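Local coordinates for nicotinamide riboside transporter PnuC (Neisseria mucosa ATCC 25996, PDB 4QTN), which binds nicotinamide riboside and, as a homotrimeric membrane protein, probably carries this form of vitamin B3 across the inner membrane, at residues 24-29 against 49-54; 31-36 against 42-47; 124-129 against 171-176; 88-93 against 165-170. One frame throughout, in Å; residues are numbered along the deposited sequence.

Contact 1. Residues 24-29 against 49-54; sequences LMFLGI and TGILCV. With NNR (Nicotinamide riboside), chain I.
Phe26 and Ile51 mark the closest passage of two nearly antiparallel helical segments, their CA atoms 7.4 Å apart; the axes run 10.2 Å from each other, at 162° between their N-to-C directions. Segment 49-54 is kinked: the backbone N atoms of Gly50 and Cys53 have no bond to the preceding turn, and Gly50 has a positive phi of 142° at the kink. Ile51 carries most of the join. Its CG2 branch, anti to the backbone N, lies against CB of Phe26 at 3.9 Å, and it stands obliquely to the phenyl ring. The same methyl also meets CD2 of Leu27 at 4.1 Å, where the Leu27 and Ile51 side chains slide past one another in opposite directions. At the next residue of each helix, Leu27 and Leu52 cross at about a right angle, with CD2 of Leu27 3.5 Å from CD1 of Leu52. The side chains that meet are all apolar, and they join by van der Waals packing. Beyond the pair, Met216 of helix 208-234 packs on Phe26 and Ile51, and the hydroxyl of Tyr217, a nicotinamide riboside-binding residue, is hydrogen-bonded to Gly50 O. Val54 and Cys53 look to the ligand instead: CG1 of Val54 lies 3.5 Å from C3 of the nicotinamide ring, and SG of Cys53 3.6 Å from the ribose O2R. This is an antiparallel transmembrane helix pair in which one helix also lines the wall of the nicotinamide riboside pocket.

Contact 2. Residues 31-36 against 42-47; sequences AVVFVF and LASVAA
Val33 and Phe34, the residues that meet Ser44, sit on the last turn of helix 17-34, just before the chain turns back into helix 41-59. Ala31 O accepts the backbone N of Val35 at 2.9 Å. Val32 packs on Thr142 of a neighbouring subunit. Val33 points its CB toward the second segment and sets CG1 4.1 Å from OG of Ser44, while it also packs on Leu208 of the same chain and on Val162 of the neighbouring subunit. Phe34 comes nearest in the backbone, with its CA 6.4 Å from that of Ser44. What it offers the serine is chiefly its CB, 3.6 Å from OG and 4.0 Å from CB of Ser44. With CG anti to the backbone N (chi1 155°), the ring swings on beyond this point, and its CD2 passes 4.1 Å from CB of Ser44, the ring set obliquely to that carbon. The helix ends at Phe34, and Val35 starts the connecting turn. Ser44 OG touches both Val33 CG1 and Phe34 CB, and Pro209 of helix 208-234 and Gln30 of helix 17-34 also touch the serine. The contact is thus the small Ser44 side chain against two apolar residues near the connecting turn. Segment 31-36 offers the serine hydroxyl only carbon atoms and forms no hydrogen bond with it, so the two segments hold each other by van der Waals fit.

Contact 3. Residues 124-129 against 171-176; sequences KALTVR and QVLMIL. With NNR (Nicotinamide riboside), chain I.
Lys124 approaches the carbonyl O of Leu176 with its carbon chain more closely than with its ammonium group: CE is 3.7 Å from that oxygen and NZ 4.1 Å, too loose for a hydrogen bond. A bend at chi3 (-70°) turns CE in front of the carbonyl oxygen, just past the last turn of helix 158-175. The second meeting point is purely apolar. Leu126, in the extended chain that leads to helix 128-147, puts CD1 3.4 Å from CD2 of Leu173, and the two side chains cross at about a right angle. The backbone of Leu126 is held on both polar sides: its N by OE1 of Glu180, its O by NE2 of His17 of a neighbouring subunit. Farther round the helix, SE of Met174, a selenomethionine, stands 3.9 Å from C6 of the nicotinamide riboside, and Gln171, a substrate-binding residue, also faces the ligand. The helix therefore meets the probably cytoplasmic chain with one face and the pocket with another. Chemically, an apolar leucine pair and a looser lysine-carbonyl contact share the join, and the lysine's charge can at most attract the helix-end carbonyl weakly, at a distance.

Contact 4. Residues 88-93 against 165-170; sequences MMLNLL and VVSIVA
Ser167 OG is hydrogen-bonded to the hydroxyl of Tyr95, a residue of the nicotinamide riboside pocket two residues past 88-93 on the same helix. Across the contact this buried serine meets Leu90 through carbon: CD1 of Leu90 lies 3.5 Å from its CB and 3.9 Å from its OG. The leucine gets there with CG anti to the backbone N (chi1 -156°), which carries both methyls toward helix 158-175. Its two branches divide the work, CD1 going to the serine and CD2 to CG1 of Ile168, a looser touch at 4.4 Å. Leu90 thus meets two successive residues of the other helix, and its CA lies 8.1 Å from that of Ile168. From 90 to 93 its own helix opens into a wider, pi-type turn. The serine hydroxyl is tied to the tyrosine, and the leucine methyl packs beside it, so the polar link and the apolar one lie side by side between the same two helices. Ser167 also rests on Val188 of helix 181-198, and the nearest atoms of its side chain and the bound nicotinamide riboside are about 6 Å apart. Around this pair, helix 64-80 touches Asn91 through Val72 and Tyr75, helix 128-147 packs Ser138 and Thr142 on Val165, and Ile29 of a neighbouring subunit reaches Val166.

Overall arrangement
From the N terminus, helix 17-34 turns back into helix 41-59, and this hairpin is joined twice: contact 2 closes the short loop near the turn, and contact 1 closes the wider one around it, about 10 Å away between centres. Both are complete before the other two begin. Contact 4 opens on helix 85-107 and closes on helix 158-175; contact 3 opens later, on the chain before helix 128-147, and closes on the end of that same helix 158-175, so the two loops cross. Contacts 1 and 3 lie on opposite sides of the chain's centre, about 25 Å apart between centres, and both touch the bound nicotinamide riboside.

Contact 1. Residues 24-29 against 49-54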
loop_
_atom_site.group_PDB
_atom_site.type_symbol
_atom_site.label_atom_id
_atom_site.label_comp_id
_atom_site.label_asym_id
_atom_site.label_seq_id
_atom_site.Cartn_x
_atom_site.Cartn_y
_atom_site.Cartn_z
ATOM N N LEU C 24 1.803 0.840 -19.967
ATOM C CA LEU C 24 0.967 0.050 -20.864
ATOM C C LEU C 24 -0.085 -0.754 -20.107
ATOM O O LEU C 24 -1.249 -0.764 -20.491
ATOM C CB LEU C 24 1.816 -0.852 -21.770
ATOM C CG LEU C 24 2.721 -0.092 -22.752
ATOM C CD1 LEU C 24 3.553 -1.028 -23.611
ATOM C CD2 LEU C 24 1.875 0.825 -23.616
HETATM N N MSE C 25 0.300 -1.371 -18.999
HETATM C CA MSE C 25 -0.681 -2.070 -18.189
HETATM C C MSE C 25 -1.698 -1.127 -17.579
HETATM O O MSE C 25 -2.844 -1.506 -17.369
HETATM C CB MSE C 25 -0.056 -2.891 -17.108
HETATM C CG MSE C 25 -1.171 -3.651 -16.422
HETATM SE SE MSE C 25 -0.513 -4.288 -14.709
HETATM C CE MSE C 25 0.553 -5.725 -15.513
ATOM N N PHE C 26 -1.298 0.102 -17.282
ATOM C CA PHE C 26 -2.225 1.047 -16.675
ATOM C C PHE C 26 -3.295 1.475 -17.666
ATOM O O PHE C 26 -4.468 1.597 -17.313
ATOM C CB PHE C 26 -1.485 2.258 -16.138
ATOM C CG PHE C 26 -0.965 2.080 -14.739
ATOM C CD1 PHE C 26 -1.549 1.145 -13.871
ATOM C CD2 PHE C 26 0.085 2.875 -14.265
ATOM C CE1 PHE C 26 -1.081 0.992 -12.572
ATOM C CE2 PHE C 26 0.550 2.727 -12.971
ATOM C CZ PHE C 26 -0.039 1.782 -12.123
ATOM N N LEU C 27 -2.882 1.685 -18.912
ATOM C CA LEU C 27 -3.803 2.038 -19.989
ATOM C C LEU C 27 -4.675 0.851 -20.361
ATOM O O LEU C 27 -5.842 1.018 -20.690
ATOM C CB LEU C 27 -3.035 2.533 -21.211
ATOM C CG LEU C 27 -2.104 3.704 -20.921
ATOM C CD1 LEU C 27 -1.267 4.068 -22.140
ATOM C CD2 LEU C 27 -2.895 4.899 -20.406
ATOM N N GLY C 28 -4.105 -0.351 -20.282
ATOM C CA GLY C 28 -4.866 -1.590 -20.454
ATOM C C GLY C 28 -6.041 -1.742 -19.494
ATOM O O GLY C 28 -7.177 -1.931 -19.933
ATOM N N ILE C 29 -5.762 -1.686 -18.187
ATOM C CA ILE C 29 -6.805 -1.820 -17.158
ATOM C C ILE C 29 -7.867 -0.746 -17.356
ATOM O O ILE C 29 -9.056 -0.944 -17.059
ATOM C CB ILE C 29 -6.215 -1.696 -15.726
ATOM C CG1 ILE C 29 -5.054 -2.676 -15.522
ATOM C CG2 ILE C 29 -7.286 -1.913 -14.665
ATOM C CD1 ILE C 29 -5.419 -4.131 -15.728
ATOM N N THR C 49 -5.946 10.095 -20.229
ATOM C CA THR C 49 -5.263 11.384 -20.086
ATOM C C THR C 49 -5.312 11.703 -18.623
ATOM O O THR C 49 -6.355 12.030 -18.109
ATOM C CB THR C 49 -5.962 12.532 -20.876
ATOM O OG1 THR C 49 -7.260 12.790 -20.327
ATOM C CG2 THR C 49 -6.105 12.180 -22.351
ATOM N N GLY C 50 -4.204 11.542 -17.935
ATOM C CA GLY C 50 -4.209 11.709 -16.506
ATOM C C GLY C 50 -3.313 10.702 -15.902
ATOM O O GLY C 50 -2.473 11.028 -15.076
ATOM N N ILE C 51 -3.464 9.461 -16.338
ATOM C CA ILE C 51 -2.439 8.457 -16.094
ATOM C C ILE C 51 -1.194 8.843 -16.874
ATOM O O ILE C 51 -0.100 8.884 -16.319
ATOM C CB ILE C 51 -2.909 7.038 -16.460
ATOM C CG1 ILE C 51 -3.734 6.456 -15.316
ATOM C CG2 ILE C 51 -1.723 6.134 -16.717
ATOM C CD1 ILE C 51 -4.712 5.383 -15.743
ATOM N N LEU C 52 -1.378 9.215 -18.140
ATOM C CA LEU C 52 -0.294 9.787 -18.914
ATOM C C LEU C 52 0.264 11.084 -18.302
ATOM O O LEU C 52 1.484 11.266 -18.259
ATOM C CB LEU C 52 -0.683 9.975 -20.386
ATOM C CG LEU C 52 -0.491 8.689 -21.198
ATOM C CD1 LEU C 52 -1.829 8.048 -21.509
ATOM C CD2 LEU C 52 0.309 8.923 -22.470
ATOM N N CYS C 53 -0.613 11.964 -17.793
ATOM C CA CYS C 53 -0.125 13.203 -17.182
ATOM C C CYS C 53 0.896 12.899 -16.098
ATOM O O CYS C 53 2.055 13.280 -16.215
ATOM C CB CYS C 53 -1.248 14.058 -16.626
ATOM S SG CYS C 53 -0.657 15.610 -15.869
ATOM N N VAL C 54 0.478 12.175 -15.071
ATOM C CA VAL C 54 1.345 11.932 -13.915
ATOM C C VAL C 54 2.552 11.021 -14.195
ATOM O O VAL C 54 3.614 11.202 -13.613
ATOM C CB VAL C 54 0.565 11.403 -12.714
ATOM C CG1 VAL C 54 -0.503 12.419 -12.300
ATOM C CG2 VAL C 54 -0.041 10.043 -13.039
HETATM O O2R NNR I . 0.033 18.083 -13.296
HETATM C C2R NNR I . -0.826 17.143 -12.444
HETATM C C3R NNR I . -2.312 17.454 -12.658
HETATM O O3R NNR I . -2.453 18.762 -12.993
HETATM C C4R NNR I . -2.966 17.215 -11.313
HETATM C C5R NNR I . -3.563 15.752 -11.184
HETATM O O5R NNR I . -3.828 15.479 -9.767
HETATM O O4R NNR I . -2.025 17.407 -10.432
HETATM C C1R NNR I . -0.603 17.301 -11.174
HETATM N N1 NNR I . 0.174 16.182 -10.607
HETATM C C2 NNR I . -0.444 15.195 -9.825
HETATM C C6 NNR I . 1.525 16.095 -10.851
HETATM C C5 NNR I . 2.267 15.012 -10.318
HETATM C C4 NNR I . 1.653 14.057 -9.537
HETATM C C3 NNR I . 0.314 14.125 -9.298
HETATM C C7 NNR I . -0.333 13.030 -8.468
HETATM O O7 NNR I . -1.353 13.231 -7.879
HETATM N N7 NNR I . 0.285 11.733 -8.404
#

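Contact 2. Residues 31-36 against 42-47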
loop_
_atom_site.group_PDB
_atom_site.type_symbol
_atom_site.label_atom_id
_atom_site.label_comp_id
_atom_site.label_asym_id
_atom_site.label_seq_id
_atom_site.Cartn_x
_atom_site.Cartn_y
_atom_site.Cartn_z
ATOM N N ALA C 31 -8.521 0.626 -20.430
ATOM C CA ALA C 31 -9.226 0.200 -21.650
ATOM C C ALA C 31 -10.217 -0.883 -21.326
ATOM O O ALA C 31 -11.372 -0.827 -21.751
ATOM C CB ALA C 31 -8.245 -0.294 -22.699
ATOM N N VAL C 32 -9.767 -1.871 -20.558
ATOM C CA VAL C 32 -10.608 -3.001 -20.199
ATOM C C VAL C 32 -11.810 -2.587 -19.321
ATOM O O VAL C 32 -12.907 -3.100 -19.511
ATOM C CB VAL C 32 -9.785 -4.150 -19.575
ATOM C CG1 VAL C 32 -10.692 -5.183 -18.930
ATOM C CG2 VAL C 32 -8.913 -4.797 -20.639
ATOM N N VAL C 33 -11.617 -1.619 -18.411
ATOM C CA VAL C 33 -12.758 -1.086 -17.614
ATOM C C VAL C 33 -13.829 -0.376 -18.465
ATOM O O VAL C 33 -15.021 -0.432 -18.150
ATOM C CB VAL C 33 -12.298 -0.193 -16.433
ATOM C CG1 VAL C 33 -12.963 1.177 -16.484
ATOM C CG2 VAL C 33 -12.591 -0.878 -15.106
ATOM N N PHE C 34 -13.392 0.247 -19.559
ATOM C CA PHE C 34 -14.287 0.977 -20.466
ATOM C C PHE C 34 -14.969 0.058 -21.492
ATOM O O PHE C 34 -16.126 0.280 -21.859
ATOM C CB PHE C 34 -13.517 2.099 -21.172
ATOM C CG PHE C 34 -14.107 2.519 -22.484
ATOM C CD1 PHE C 34 -13.741 1.874 -23.668
ATOM C CD2 PHE C 34 -14.994 3.584 -22.549
ATOM C CE1 PHE C 34 -14.276 2.267 -24.877
ATOM C CE2 PHE C 34 -15.534 3.985 -23.763
ATOM C CZ PHE C 34 -15.178 3.323 -24.927
ATOM N N VAL C 35 -14.258 -0.970 -21.960
ATOM C CA VAL C 35 -14.898 -1.985 -22.812
ATOM C C VAL C 35 -15.924 -2.790 -21.982
ATOM O O VAL C 35 -16.407 -3.819 -22.405
ATOM C CB VAL C 35 -13.864 -2.905 -23.542
ATOM C CG1 VAL C 35 -14.535 -3.693 -24.661
ATOM C CG2 VAL C 35 -12.739 -2.072 -24.131
ATOM N N PHE C 36 -16.263 -2.265 -20.811
ATOM C CA PHE C 36 -17.351 -2.791 -20.021
ATOM C C PHE C 36 -18.405 -1.728 -19.847
ATOM O O PHE C 36 -19.585 -2.031 -19.734
ATOM C CB PHE C 36 -16.851 -3.222 -18.654
ATOM C CG PHE C 36 -16.424 -4.659 -18.583
ATOM C CD1 PHE C 36 -15.199 -5.062 -19.104
ATOM C CD2 PHE C 36 -17.231 -5.609 -17.955
ATOM C CE1 PHE C 36 -14.784 -6.385 -19.000
ATOM C CE2 PHE C 36 -16.825 -6.935 -17.863
ATOM C CZ PHE C 36 -15.599 -7.321 -18.384
ATOM N N LEU C 42 -16.480 9.557 -20.517
ATOM C CA LEU C 42 -15.825 10.782 -20.057
ATOM C C LEU C 42 -14.749 10.471 -19.056
ATOM O O LEU C 42 -13.575 10.750 -19.296
ATOM C CB LEU C 42 -16.835 11.756 -19.439
ATOM C CG LEU C 42 -17.265 13.001 -20.223
ATOM C CD1 LEU C 42 -17.542 14.128 -19.249
ATOM C CD2 LEU C 42 -16.225 13.435 -21.247
ATOM N N ALA C 43 -15.157 9.890 -17.928
ATOM C CA ALA C 43 -14.239 9.533 -16.856
ATOM C C ALA C 43 -13.129 8.594 -17.340
ATOM O O ALA C 43 -12.008 8.619 -16.818
ATOM C CB ALA C 43 -14.997 8.916 -15.688
ATOM N N SER C 44 -13.425 7.787 -18.353
ATOM C CA SER C 44 -12.404 6.911 -18.901
ATOM C C SER C 44 -11.372 7.635 -19.758
ATOM O O SER C 44 -10.195 7.324 -19.678
ATOM C CB SER C 44 -13.004 5.715 -19.606
ATOM O OG SER C 44 -13.142 4.658 -18.683
ATOM N N VAL C 45 -11.809 8.635 -20.529
ATOM C CA VAL C 45 -10.866 9.586 -21.146
ATOM C C VAL C 45 -10.110 10.336 -20.042
ATOM O O VAL C 45 -8.902 10.527 -20.127
ATOM C CB VAL C 45 -11.572 10.609 -22.079
ATOM C CG1 VAL C 45 -10.627 11.723 -22.452
ATOM C CG2 VAL C 45 -12.058 9.933 -23.332
ATOM N N ALA C 46 -10.833 10.728 -18.994
ATOM C CA ALA C 46 -10.241 11.479 -17.898
ATOM C C ALA C 46 -9.158 10.677 -17.181
ATOM O O ALA C 46 -8.233 11.250 -16.633
ATOM C CB ALA C 46 -11.311 11.954 -16.918
ATOM N N ALA C 47 -9.261 9.353 -17.207
ATOM C CA ALA C 47 -8.219 8.520 -16.621
ATOM C C ALA C 47 -7.033 8.373 -17.553
ATOM O O ALA C 47 -5.933 8.769 -17.213
ATOM C CB ALA C 47 -8.766 7.172 -16.234
#

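Contact 3. Residues 124-129 against 171-176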
loop_
_atom_site.group_PDB
_atom_site.type_symbol
_atom_site.label_atom_id
_atom_site.label_comp_id
_atom_site.label_asym_id
_atom_site.label_seq_id
_atom_site.Cartn_x
_atom_site.Cartn_y
_atom_site.Cartn_z
ATOM N N LYS C 124 15.090 19.961 -8.420
ATOM C CA LYS C 124 15.771 20.573 -7.267
ATOM C C LYS C 124 15.298 19.934 -5.965
ATOM O O LYS C 124 14.220 19.346 -5.915
ATOM C CB LYS C 124 15.535 22.099 -7.223
ATOM C CG LYS C 124 16.011 22.843 -8.457
ATOM C CD LYS C 124 15.983 24.355 -8.273
ATOM C CE LYS C 124 14.557 24.901 -8.205
ATOM N NZ LYS C 124 14.522 26.383 -8.361
ATOM N N ALA C 125 16.108 20.071 -4.911
ATOM C CA ALA C 125 15.794 19.496 -3.602
ATOM C C ALA C 125 15.785 20.561 -2.518
ATOM O O ALA C 125 16.814 21.165 -2.240
ATOM C CB ALA C 125 16.793 18.405 -3.251
ATOM N N LEU C 126 14.613 20.771 -1.902
ATOM C CA LEU C 126 14.480 21.588 -0.682
ATOM C C LEU C 126 15.304 21.021 0.458
ATOM O O LEU C 126 15.508 19.798 0.532
ATOM C CB LEU C 126 13.024 21.641 -0.229
ATOM C CG LEU C 126 11.967 22.266 -1.130
ATOM C CD1 LEU C 126 10.635 22.112 -0.444
ATOM C CD2 LEU C 126 12.242 23.732 -1.449
ATOM N N THR C 127 15.753 21.899 1.370
ATOM C CA THR C 127 16.378 21.442 2.628
ATOM C C THR C 127 15.352 21.403 3.747
ATOM O O THR C 127 14.213 21.833 3.565
ATOM C CB THR C 127 17.570 22.305 3.052
ATOM O OG1 THR C 127 17.096 23.495 3.684
ATOM C CG2 THR C 127 18.421 22.660 1.857
ATOM N N VAL C 128 15.749 20.859 4.892
ATOM C CA VAL C 128 14.813 20.580 5.960
ATOM C C VAL C 128 14.227 21.901 6.453
ATOM O O VAL C 128 13.007 22.016 6.713
ATOM C CB VAL C 128 15.509 19.840 7.129
ATOM C CG1 VAL C 128 14.489 19.354 8.141
ATOM C CG2 VAL C 128 16.346 18.670 6.612
ATOM N N ARG C 129 15.101 22.907 6.559
ATOM C CA ARG C 129 14.700 24.240 6.970
ATOM C C ARG C 129 13.708 24.778 5.962
ATOM O O ARG C 129 12.553 25.041 6.300
ATOM C CB ARG C 129 15.915 25.169 7.084
ATOM C CG ARG C 129 15.939 25.983 8.373
ATOM C CD ARG C 129 16.860 27.207 8.287
ATOM N NE ARG C 129 18.245 26.883 7.897
ATOM C CZ ARG C 129 19.296 26.886 8.724
ATOM N NH1 ARG C 129 19.142 27.174 10.014
ATOM N NH2 ARG C 129 20.507 26.598 8.260
ATOM N N GLN C 171 1.073 20.934 -5.971
ATOM C CA GLN C 171 1.087 21.486 -7.333
ATOM C C GLN C 171 2.116 22.595 -7.464
ATOM O O GLN C 171 2.686 22.814 -8.547
ATOM C CB GLN C 171 -0.294 22.015 -7.717
ATOM C CG GLN C 171 -0.431 22.368 -9.187
ATOM C CD GLN C 171 -0.075 21.205 -10.103
ATOM O OE1 GLN C 171 -0.425 20.062 -9.841
ATOM N NE2 GLN C 171 0.614 21.500 -11.181
ATOM N N VAL C 172 2.359 23.282 -6.346
ATOM C CA VAL C 172 3.217 24.452 -6.318
ATOM C C VAL C 172 4.697 24.071 -6.311
ATOM O O VAL C 172 5.477 24.596 -7.119
ATOM C CB VAL C 172 2.845 25.393 -5.146
ATOM C CG1 VAL C 172 4.079 26.094 -4.577
ATOM C CG2 VAL C 172 1.789 26.397 -5.602
ATOM N N LEU C 173 5.075 23.135 -5.437
ATOM C CA LEU C 173 6.390 22.492 -5.537
ATOM C C LEU C 173 6.666 21.888 -6.937
ATOM O O LEU C 173 7.789 21.992 -7.464
ATOM C CB LEU C 173 6.554 21.428 -4.465
ATOM C CG LEU C 173 6.498 21.951 -3.028
ATOM C CD1 LEU C 173 5.815 20.953 -2.111
ATOM C CD2 LEU C 173 7.873 22.308 -2.491
HETATM N N MSE C 174 5.642 21.283 -7.545
HETATM C CA MSE C 174 5.813 20.616 -8.853
HETATM C C MSE C 174 6.164 21.579 -9.976
HETATM O O MSE C 174 7.146 21.368 -10.679
HETATM C CB MSE C 174 4.609 19.758 -9.186
HETATM C CG MSE C 174 4.827 18.947 -10.449
HETATM SE SE MSE C 174 3.375 19.467 -11.656
HETATM C CE MSE C 174 4.335 19.503 -13.373
ATOM N N ILE C 175 5.392 22.650 -10.145
ATOM C CA ILE C 175 5.762 23.663 -11.147
ATOM C C ILE C 175 7.120 24.287 -10.835
ATOM O O ILE C 175 7.912 24.530 -11.737
ATOM C CB ILE C 175 4.697 24.775 -11.331
ATOM C CG1 ILE C 175 4.284 25.382 -9.993
ATOM C CG2 ILE C 175 3.491 24.242 -12.084
ATOM C CD1 ILE C 175 3.459 26.636 -10.136
ATOM N N LEU C 176 7.396 24.501 -9.544
ATOM C CA LEU C 176 8.716 24.993 -9.085
ATOM C C LEU C 176 9.888 23.971 -9.180
ATOM O O LEU C 176 11.002 24.290 -8.776
ATOM C CB LEU C 176 8.625 25.528 -7.656
ATOM C CG LEU C 176 8.110 26.949 -7.394
ATOM C CD1 LEU C 176 8.787 27.496 -6.147
ATOM C CD2 LEU C 176 8.321 27.889 -8.579
HETATM O O2R NNR I . 0.033 18.083 -13.296
HETATM C C2R NNR I . -0.826 17.143 -12.444
HETATM C C3R NNR I . -2.312 17.454 -12.658
HETATM O O3R NNR I . -2.453 18.762 -12.993
HETATM C C4R NNR I . -2.966 17.215 -11.313
HETATM C C5R NNR I . -3.563 15.752 -11.184
HETATM O O5R NNR I . -3.828 15.479 -9.767
HETATM O O4R NNR I . -2.025 17.407 -10.432
HETATM C C1R NNR I . -0.603 17.301 -11.174
HETATM N N1 NNR I . 0.174 16.182 -10.607
HETATM C C2 NNR I . -0.444 15.195 -9.825
HETATM C C6 NNR I . 1.525 16.095 -10.851
HETATM C C5 NNR I . 2.267 15.012 -10.318
HETATM C C4 NNR I . 1.653 14.057 -9.537
HETATM C C3 NNR I . 0.314 14.125 -9.298
HETATM C C7 NNR I . -0.333 13.030 -8.468
HETATM O O7 NNR I . -1.353 13.231 -7.879
HETATM N N7 NNR I . 0.285 11.733 -8.404
#

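Contact 4. Residues 88-93 against 165-170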
loop_
_atom_site.group_PDB
_atom_site.type_symbol
_atom_site.label_atom_id
_atom_site.label_comp_id
_atom_site.label_asym_id
_atom_site.label_seq_id
_atom_site.Cartn_x
_atom_site.Cartn_y
_atom_site.Cartn_z
HETATM N N MSE C 88 -13.797 19.399 -7.493
HETATM C CA MSE C 88 -14.289 20.114 -8.674
HETATM C C MSE C 88 -13.788 21.547 -8.766
HETATM O O MSE C 88 -13.424 22.007 -9.853
HETATM C CB MSE C 88 -15.813 19.990 -8.794
HETATM C CG MSE C 88 -16.577 21.002 -7.948
HETATM SE SE MSE C 88 -17.988 21.821 -9.050
HETATM C CE MSE C 88 -16.854 22.688 -10.420
HETATM N N MSE C 89 -13.761 22.255 -7.633
HETATM C CA MSE C 89 -13.272 23.642 -7.608
HETATM C C MSE C 89 -11.769 23.655 -7.720
HETATM O O MSE C 89 -11.188 24.577 -8.303
HETATM C CB MSE C 89 -13.742 24.395 -6.357
HETATM C CG MSE C 89 -13.513 23.610 -5.067
HETATM SE SE MSE C 89 -13.982 24.713 -3.495
HETATM C CE MSE C 89 -15.708 23.873 -3.028
ATOM N N LEU C 90 -11.130 22.608 -7.187
ATOM C CA LEU C 90 -9.665 22.481 -7.209
ATOM C C LEU C 90 -9.121 22.360 -8.635
ATOM O O LEU C 90 -8.257 23.139 -9.036
ATOM C CB LEU C 90 -9.213 21.281 -6.369
ATOM C CG LEU C 90 -7.793 21.226 -5.777
ATOM C CD1 LEU C 90 -7.364 19.777 -5.623
ATOM C CD2 LEU C 90 -6.766 21.993 -6.595
ATOM N N ASN C 91 -9.630 21.382 -9.394
ATOM C CA ASN C 91 -9.178 21.160 -10.768
ATOM C C ASN C 91 -9.485 22.328 -11.696
ATOM O O ASN C 91 -8.611 22.772 -12.448
ATOM C CB ASN C 91 -9.747 19.861 -11.340
ATOM C CG ASN C 91 -9.090 18.626 -10.750
ATOM O OD1 ASN C 91 -8.294 17.945 -11.408
ATOM N ND2 ASN C 91 -9.423 18.324 -9.503
ATOM N N LEU C 92 -10.711 22.851 -11.618
ATOM C CA LEU C 92 -11.143 23.934 -12.523
ATOM C C LEU C 92 -10.419 25.286 -12.285
ATOM O O LEU C 92 -9.862 25.867 -13.220
ATOM C CB LEU C 92 -12.666 24.112 -12.486
ATOM C CG LEU C 92 -13.271 24.896 -13.655
ATOM C CD1 LEU C 92 -13.077 24.145 -14.958
ATOM C CD2 LEU C 92 -14.744 25.184 -13.415
ATOM N N LEU C 93 -10.413 25.763 -11.036
ATOM C CA LEU C 93 -9.812 27.069 -10.715
ATOM C C LEU C 93 -8.278 27.045 -10.613
ATOM O O LEU C 93 -7.628 27.999 -11.009
ATOM C CB LEU C 93 -10.400 27.660 -9.427
ATOM C CG LEU C 93 -11.858 27.401 -9.045
ATOM C CD1 LEU C 93 -12.173 28.109 -7.738
ATOM C CD2 LEU C 93 -12.824 27.836 -10.135
ATOM N N VAL C 165 -5.917 21.650 0.426
ATOM C CA VAL C 165 -4.675 22.378 0.774
ATOM C C VAL C 165 -3.466 21.597 0.245
ATOM O O VAL C 165 -2.668 22.115 -0.549
ATOM C CB VAL C 165 -4.531 22.583 2.315
ATOM C CG1 VAL C 165 -3.081 22.869 2.702
ATOM C CG2 VAL C 165 -5.444 23.697 2.802
ATOM N N VAL C 166 -3.375 20.333 0.661
ATOM C CA VAL C 166 -2.252 19.470 0.328
ATOM C C VAL C 166 -2.042 19.433 -1.176
ATOM O O VAL C 166 -0.922 19.599 -1.648
ATOM C CB VAL C 166 -2.439 18.037 0.912
ATOM C CG1 VAL C 166 -1.405 17.075 0.368
ATOM C CG2 VAL C 166 -2.375 18.065 2.434
ATOM N N SER C 167 -3.130 19.302 -1.930
ATOM C CA SER C 167 -3.042 19.291 -3.400
ATOM C C SER C 167 -2.496 20.581 -4.031
ATOM O O SER C 167 -1.798 20.521 -5.049
ATOM C CB SER C 167 -4.374 18.913 -4.034
ATOM O OG SER C 167 -4.352 17.564 -4.474
ATOM N N ILE C 168 -2.827 21.742 -3.441
ATOM C CA ILE C 168 -2.314 23.032 -3.945
ATOM C C ILE C 168 -0.822 23.140 -3.697
ATOM O O ILE C 168 -0.065 23.370 -4.627
ATOM C CB ILE C 168 -3.042 24.254 -3.337
ATOM C CG1 ILE C 168 -4.554 24.114 -3.506
ATOM C CG2 ILE C 168 -2.554 25.553 -3.990
ATOM C CD1 ILE C 168 -5.359 24.916 -2.506
ATOM N N VAL C 169 -0.409 22.936 -2.441
ATOM C CA VAL C 169 1.017 22.909 -2.058
ATOM C C VAL C 169 1.860 21.971 -2.944
ATOM O O VAL C 169 2.910 22.381 -3.487
ATOM C CB VAL C 169 1.187 22.560 -0.560
ATOM C CG1 VAL C 169 2.543 21.904 -0.276
ATOM C CG2 VAL C 169 0.996 23.807 0.280
ATOM N N ALA C 170 1.397 20.725 -3.094
ATOM C CA ALA C 170 2.001 19.774 -4.030
ATOM C C ALA C 170 2.156 20.364 -5.437
ATOM O O ALA C 170 3.246 20.315 -6.022
ATOM C CB ALA C 170 1.185 18.504 -4.080
#